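Local structure of dihydropteroate synthase (Stenotrophomonas maltophilia, 7L6P) at residues His209-Thr212 against Leu213-Arg216; His257-Ala260 against Val261-Gly264; Lys281-Gln284 against Ala285-Val289. The protein probably condenses para-aminobenzoate with 6-hydroxymethyl-7,8-dihydropterin diphosphate to 7,8-dihydropteroate, a precursor of folates, with magnesium as cofactor. All blocks are in the same frame, centred on the assembly; numbering follows the deposited sequence. Where two conformers were deposited one is given.

Overall arrangement
All three contacts are local, each at the C-terminal end of a helix on the outside of an eight-stranded parallel barrel of the TIM type. Along the chain they come in series: contact 1 on helix 207-215, contact 2 on helix 250-262, contact 3 on helix 273-287, the last of the chain. Contact 2 lies between the others: its centre is about 11 Å from that of contact 1 and about 13 Å from that of contact 3, and it touches both. Contacts 1 and 3 stay apart, with nearest atoms about 12 Å from each other. Each also meets the second subunit, so these neighbouring helix ends contribute to the dimer interface.

Contact 1 (His209-Thr212 against Leu213-Arg216); sequences HNMT and LLAR
Thr212 sends its methyl CG2 anti to its own backbone N, while Arg216 starts with CG beside its N (chi1 -35°) and then bends at chi2 and chi3 (chi3 -76°), which folds the guanidinium back along the helix to that methyl. The two side chains run side by side in the same direction, one turn apart. CG2 sits over one guanidinium face, off centre toward the rim, 3.5 Å from Arg216 NH1 in the conformer described, one of two deposited, so the packing is perhaps not constant. Nearer the backbone, Arg216 CG rests 3.2 Å from Thr212 O. Thr212 O also accepts the N-H of Arg216, 3.0 Å from Arg216 N, at the residue where the backbone first leaves helical angles. Leu213 N bonds His209 O at 3.0 Å. On another side, Met211 CE and Leu214 CD2 meet loosely at 4.4 Å, apolar groups suited to a buried surface where Met211 also packs on Ala285 of the second subunit. Thr212 OG1 turns back to a weak bond with Ala208 O. The threonine thus splits its roles: its hydroxyl serves the backbone, and in this conformer its methyl gives the charged plane an apolar bed.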
loop_
_atom_site.group_PDB
_atom_site.type_symbol
_atom_site.label_atom_id
_atom_site.label_comp_id
_atom_site.label_asym_id
_atom_site.label_seq_id
_atom_site.Cartn_x
_atom_site.Cartn_y
_atom_site.Cartn_z
ATOM N N HIS A 209 -2.243 -4.698 19.877
ATOM C CA HIS A 209 -2.731 -3.378 20.257
ATOM C C HIS A 209 -2.651 -2.426 19.076
ATOM O O HIS A 209 -3.581 -1.636 18.844
ATOM C CB HIS A 209 -1.935 -2.819 21.439
ATOM C CG HIS A 209 -2.003 -3.666 22.672
ATOM N ND1 HIS A 209 -0.946 -3.789 23.550
ATOM C CD2 HIS A 209 -2.993 -4.447 23.165
ATOM C CE1 HIS A 209 -1.289 -4.595 24.541
ATOM N NE2 HIS A 209 -2.526 -5.010 24.329
ATOM N N ASN A 210 -1.540 -2.476 18.325
ATOM C CA ASN A 210 -1.365 -1.571 17.192
ATOM C C ASN A 210 -2.432 -1.803 16.128
ATOM O O ASN A 210 -2.976 -0.845 15.567
ATOM C CB ASN A 210 0.024 -1.730 16.573
ATOM C CG ASN A 210 1.093 -1.035 17.375
ATOM O OD1 ASN A 210 0.843 -0.022 18.043
ATOM N ND2 ASN A 210 2.310 -1.546 17.281
ATOM N N MET A 211 -2.714 -3.064 15.813
ATOM C CA MET A 211 -3.696 -3.369 14.786
ATOM C C MET A 211 -5.107 -2.988 15.231
ATOM O O MET A 211 -5.927 -2.559 14.413
ATOM C CB MET A 211 -3.616 -4.848 14.409
ATOM C CG MET A 211 -2.315 -5.240 13.650
ATOM S SD MET A 211 -1.964 -4.298 12.134
ATOM C CE MET A 211 -0.799 -3.073 12.735
ATOM N N THR A 212 -5.419 -3.161 16.512
ATOM C CA THR A 212 -6.716 -2.726 17.010
ATOM C C THR A 212 -6.853 -1.198 16.896
ATOM O O THR A 212 -7.821 -0.693 16.309
ATOM C CB THR A 212 -6.909 -3.233 18.446
ATOM O OG1 THR A 212 -7.126 -4.661 18.430
ATOM C CG2 THR A 212 -8.104 -2.543 19.121
ATOM N N LEU A 213 -5.845 -0.451 17.365
ATOM C CA LEU A 213 -5.866 1.007 17.223
ATOM C C LEU A 213 -5.939 1.434 15.764
ATOM O O LEU A 213 -6.673 2.365 15.421
ATOM C CB LEU A 213 -4.632 1.623 17.868
ATOM C CG LEU A 213 -4.635 1.674 19.385
ATOM C CD1 LEU A 213 -3.222 1.938 19.871
ATOM C CD2 LEU A 213 -5.660 2.752 19.890
ATOM N N LEU A 214 -5.133 0.810 14.894
ATOM C CA LEU A 214 -5.139 1.215 13.490
ATOM C C LEU A 214 -6.488 0.933 12.862
ATOM O O LEU A 214 -7.031 1.777 12.146
ATOM C CB LEU A 214 -4.034 0.501 12.707
ATOM C CG LEU A 214 -3.991 0.815 11.193
ATOM C CD1 LEU A 214 -3.823 2.316 10.947
ATOM C CD2 LEU A 214 -2.894 -0.011 10.447
ATOM N N ALA A 215 -7.069 -0.229 13.160
ATOM C CA ALA A 215 -8.338 -0.599 12.546
ATOM C C ALA A 215 -9.474 0.318 12.997
ATOM O O ALA A 215 -10.329 0.687 12.184
ATOM C CB ALA A 215 -8.665 -2.054 12.862
ATOM N N ARG A 216 -9.515 0.669 14.286
ATOM C CA ARG A 216 -10.550 1.530 14.840
ATOM C C ARG A 216 -10.088 2.981 14.988
ATOM O O ARG A 216 -10.690 3.736 15.748
ATOM C CB ARG A 216 -11.031 0.979 16.189
ATOM C CG ARG A 216 -11.053 -0.550 16.247
ATOM C CD ARG A 216 -12.188 -1.118 17.089
ATOM N NE ARG A 216 -11.975 -1.008 18.529
ATOM C CZ ARG A 216 -11.677 -2.028 19.325
ATOM N NH1 ARG A 216 -11.492 -3.252 18.844
ATOM N NH2 ARG A 216 -11.575 -1.818 20.635
#

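Contact 2 (His257-Ala260 against Val261-Gly264); sequences HLIA and VQRG
Two flat groups, the amide of Gln262 and the guanidinium of Arg263, lie against the preceding turn. The Gln262 side chain crosses those of Leu258 and Ile259 obliquely: its NE2 is 4.1 Å from Leu258 CD1, and its OE1 is 3.6 Å from Ile259 CA. Beyond the turn, NE2 also packs against the ring of Trp283, and the amide bonds to Gln262 of the second subunit. A group that can both donate and accept suits a site where a residue faces its own copy. The guanidinium meets Ile259 at a slant, with Ile259 CG2 3.9 Å from Arg263 NE. The arginine chain stays extended from CG to NE and runs beside the isoleucine, so its aliphatic part shares the apolar surface while NH1 goes on to bond Ala215 O on helix 207-215. With CG held beside the backbone N (chi1 -63°), Gln262 sets that methylene 3.1 Å from Leu258 O. Leu258 O also takes the Gln262 N-H, 2.8 Å from Gln262 N. Arg263 N makes weak bonds to both Ile259 O (3.1 Å) and Ala260 O (3.3 Å). Gly264 then turns to positive phi (121°), where a side chain would jam against the preceding carbonyl oxygen, which calls for glycine; Gly264 N bonds Val261 O at 3.1 Å. The amide after it returns to Ala260 O, completing the Schellman motif that ends a helix of this TIM-type barrel.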
loop_
_atom_site.group_PDB
_atom_site.type_symbol
_atom_site.label_atom_id
_atom_site.label_comp_id
_atom_site.label_asym_id
_atom_site.label_seq_id
_atom_site.Cartn_x
_atom_site.Cartn_y
_atom_site.Cartn_z
ATOM N N HIS A 257 0.492 2.906 6.175
ATOM C CA HIS A 257 0.182 4.332 6.129
ATOM C C HIS A 257 -1.004 4.641 5.219
ATOM O O HIS A 257 -1.778 5.552 5.518
ATOM C CB HIS A 257 1.427 5.110 5.709
ATOM C CG HIS A 257 2.462 5.146 6.778
ATOM N ND1 HIS A 257 3.773 4.781 6.568
ATOM C CD2 HIS A 257 2.361 5.463 8.095
ATOM C CE1 HIS A 257 4.439 4.873 7.708
ATOM N NE2 HIS A 257 3.606 5.278 8.649
ATOM N N LEU A 258 -1.180 3.899 4.127
ATOM C CA LEU A 258 -2.382 4.063 3.312
ATOM C C LEU A 258 -3.630 3.769 4.128
ATOM O O LEU A 258 -4.613 4.523 4.083
ATOM C CB LEU A 258 -2.314 3.156 2.075
ATOM C CG LEU A 258 -3.503 3.121 1.124
ATOM C CD1 LEU A 258 -3.960 4.526 0.753
ATOM C CD2 LEU A 258 -3.083 2.369 -0.144
ATOM N N ILE A 259 -3.612 2.656 4.867
ATOM C CA ILE A 259 -4.747 2.293 5.710
ATOM C C ILE A 259 -4.984 3.353 6.769
ATOM O O ILE A 259 -6.128 3.700 7.073
ATOM C CB ILE A 259 -4.516 0.915 6.355
ATOM C CG1 ILE A 259 -4.400 -0.171 5.276
ATOM C CG2 ILE A 259 -5.594 0.608 7.409
ATOM C CD1 ILE A 259 -3.880 -1.503 5.813
ATOM N N ALA A 260 -3.911 3.847 7.384
ATOM C CA ALA A 260 -4.049 4.898 8.388
ATOM C C ALA A 260 -4.711 6.132 7.796
ATOM O O ALA A 260 -5.523 6.790 8.460
ATOM C CB ALA A 260 -2.681 5.247 8.975
ATOM N N VAL A 261 -4.355 6.484 6.557
ATOM C CA VAL A 261 -4.953 7.652 5.916
ATOM C C VAL A 261 -6.409 7.383 5.562
ATOM O O VAL A 261 -7.284 8.244 5.737
ATOM C CB VAL A 261 -4.115 8.063 4.703
ATOM C CG1 VAL A 261 -4.885 9.076 3.809
ATOM C CG2 VAL A 261 -2.809 8.627 5.184
ATOM N N GLN A 262 -6.707 6.184 5.072
ATOM C CA GLN A 262 -8.099 5.856 4.797
ATOM C C GLN A 262 -8.970 5.963 6.044
ATOM O O GLN A 262 -10.180 6.171 5.935
ATOM C CB GLN A 262 -8.209 4.454 4.213
ATOM C CG GLN A 262 -7.499 4.291 2.877
ATOM C CD GLN A 262 -7.475 2.866 2.409
ATOM O OE1 GLN A 262 -7.355 1.936 3.211
ATOM N NE2 GLN A 262 -7.616 2.675 1.101
ATOM N N ARG A 263 -8.396 5.776 7.226
ATOM C CA ARG A 263 -9.170 5.791 8.453
ATOM C C ARG A 263 -8.997 7.086 9.237
ATOM O O ARG A 263 -9.380 7.150 10.407
ATOM C CB ARG A 263 -8.828 4.561 9.292
ATOM C CG ARG A 263 -8.965 3.315 8.436
ATOM C CD ARG A 263 -9.180 2.008 9.175
ATOM N NE ARG A 263 -9.388 0.955 8.185
ATOM C CZ ARG A 263 -10.066 -0.160 8.412
ATOM N NH1 ARG A 263 -10.570 -0.431 9.609
ATOM N NH2 ARG A 263 -10.303 -0.987 7.400
ATOM N N GLY A 264 -8.461 8.124 8.607
ATOM C CA GLY A 264 -8.587 9.485 9.086
ATOM C C GLY A 264 -7.294 10.208 9.371
ATOM O O GLY A 264 -7.345 11.412 9.665
#

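Contact 3 (Lys281-Gln284 against Ala285-Val289); sequences KIWQ and AVEAV
Glu287 reaches back one helical turn onto Trp283, and its side chain, deposited in two conformers of which one is described, can be followed outward. CB lies 3.6 Å from Trp283 O, the oxygen that accepts the Glu287 N-H, 2.9 Å from Glu287 N, in a regular helical bond. CG leaves beside the backbone N and comes to rest over one face of the indole, displaced toward the rim of the ring system. It is 3.4 Å from the centroid of the six-membered ring, 18° off the normal, which makes a CH-pi contact; in this conformer CG is close to the ring, 3.2 Å from Trp283 CZ2. A bend at chi2 keeps the rest of the chain over the benzene part: CD stands 3.4 Å from Trp283 CH2, and the carboxylate plane is only 16° from that of the ring. Of the two oxygens, OE2 lies 3.6 Å from Trp283 CZ2, while OE1 makes a salt bridge to Arg263 NH2 of the second subunit. Trp283 CG stands anti to its backbone N (chi1 174°), which lets the indole lie alongside the next turn, where Glu287 reaches its face. Glutamate suits this end of the helix: its methylene can lie on an aromatic face, while its charge finds a cation across the dimer. Ala288 N makes a weak bond to Gln284 O at 3.0 Å. Helix 273-287 follows the last barrel strand, 267-270, and lies next to helix 250-262, where Trp283 packs on Leu258 and Val261. From the second subunit, Ala252 meets Ile282 and Leu240 meets Lys281, so this final helix is set between its own barrel and its partner's.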
loop_
_atom_site.group_PDB
_atom_site.type_symbol
_atom_site.label_atom_id
_atom_site.label_comp_id
_atom_site.label_asym_id
_atom_site.label_seq_id
_atom_site.Cartn_x
_atom_site.Cartn_y
_atom_site.Cartn_z
ATOM N N LYS A 281 -0.772 9.327 -3.884
ATOM C CA LYS A 281 -1.281 9.857 -5.144
ATOM C C LYS A 281 -2.253 8.872 -5.784
ATOM O O LYS A 281 -3.317 9.274 -6.276
ATOM C CB LYS A 281 -0.128 10.179 -6.084
ATOM C CG LYS A 281 0.657 11.406 -5.663
ATOM C CD LYS A 281 1.663 11.781 -6.729
ATOM C CE LYS A 281 2.382 13.085 -6.412
ATOM N NZ LYS A 281 3.316 13.419 -7.559
ATOM N N ILE A 282 -1.934 7.570 -5.733
ATOM C CA ILE A 282 -2.882 6.563 -6.205
ATOM C C ILE A 282 -4.172 6.632 -5.403
ATOM O O ILE A 282 -5.277 6.572 -5.959
ATOM C CB ILE A 282 -2.253 5.158 -6.163
ATOM C CG1 ILE A 282 -0.965 5.138 -6.998
ATOM C CG2 ILE A 282 -3.253 4.091 -6.613
ATOM C CD1 ILE A 282 -1.146 5.688 -8.402
ATOM N N TRP A 283 -4.056 6.783 -4.087
ATOM C CA TRP A 283 -5.250 6.889 -3.264
ATOM C C TRP A 283 -6.092 8.079 -3.689
ATOM O O TRP A 283 -7.296 7.942 -3.938
ATOM C CB TRP A 283 -4.856 7.001 -1.793
ATOM C CG TRP A 283 -6.004 7.260 -0.881
ATOM C CD1 TRP A 283 -6.144 8.305 -0.008
ATOM C CD2 TRP A 283 -7.202 6.479 -0.768
ATOM N NE1 TRP A 283 -7.328 8.186 0.680
ATOM C CE2 TRP A 283 -8.001 7.082 0.225
ATOM C CE3 TRP A 283 -7.662 5.303 -1.388
ATOM C CZ2 TRP A 283 -9.242 6.565 0.600
ATOM C CZ3 TRP A 283 -8.894 4.788 -1.013
ATOM C CH2 TRP A 283 -9.674 5.426 -0.032
ATOM N N GLN A 284 -5.463 9.250 -3.814
ATOM C CA GLN A 284 -6.197 10.464 -4.172
ATOM C C GLN A 284 -6.846 10.338 -5.540
ATOM O O GLN A 284 -7.967 10.800 -5.739
ATOM C CB GLN A 284 -5.260 11.665 -4.100
ATOM C CG GLN A 284 -4.919 11.986 -2.664
ATOM C CD GLN A 284 -3.487 12.476 -2.467
ATOM O OE1 GLN A 284 -2.789 12.808 -3.434
ATOM N NE2 GLN A 284 -3.038 12.515 -1.193
ATOM N N ALA A 285 -6.178 9.695 -6.496
ATOM C CA ALA A 285 -6.813 9.542 -7.806
ATOM C C ALA A 285 -8.035 8.631 -7.725
ATOM O O ALA A 285 -9.079 8.924 -8.324
ATOM C CB ALA A 285 -5.810 9.025 -8.828
ATOM N N VAL A 286 -7.946 7.547 -6.953
ATOM C CA VAL A 286 -9.101 6.673 -6.793
ATOM C C VAL A 286 -10.238 7.413 -6.095
ATOM O O VAL A 286 -11.403 7.303 -6.501
ATOM C CB VAL A 286 -8.712 5.403 -6.019
ATOM C CG1 VAL A 286 -9.944 4.615 -5.657
ATOM C CG2 VAL A 286 -7.759 4.554 -6.824
ATOM N N GLU A 287 -9.911 8.192 -5.050
ATOM C CA GLU A 287 -10.971 8.841 -4.295
ATOM C C GLU A 287 -11.618 9.996 -5.044
ATOM O O GLU A 287 -12.731 10.393 -4.683
ATOM C CB GLU A 287 -10.447 9.335 -2.956
ATOM C CG GLU A 287 -10.393 8.247 -1.917
ATOM C CD GLU A 287 -11.764 7.702 -1.524
ATOM O OE1 GLU A 287 -12.323 6.870 -2.270
ATOM O OE2 GLU A 287 -12.279 8.104 -0.457
ATOM N N ALA A 288 -10.971 10.527 -6.082
ATOM C CA ALA A 288 -11.529 11.624 -6.863
ATOM C C ALA A 288 -12.643 11.174 -7.794
ATOM O O ALA A 288 -13.364 12.025 -8.326
ATOM C CB ALA A 288 -10.417 12.300 -7.669
ATOM N N VAL A 289 -12.796 9.876 -8.010
ATOM C CA VAL A 289 -13.858 9.363 -8.882
ATOM C C VAL A 289 -15.200 9.479 -8.168
ATOM O O VAL A 289 -15.310 9.080 -6.995
ATOM C CB VAL A 289 -13.562 7.924 -9.271
ATOM C CG1 VAL A 289 -14.676 7.363 -10.127
ATOM C CG2 VAL A 289 -12.226 7.860 -10.002
#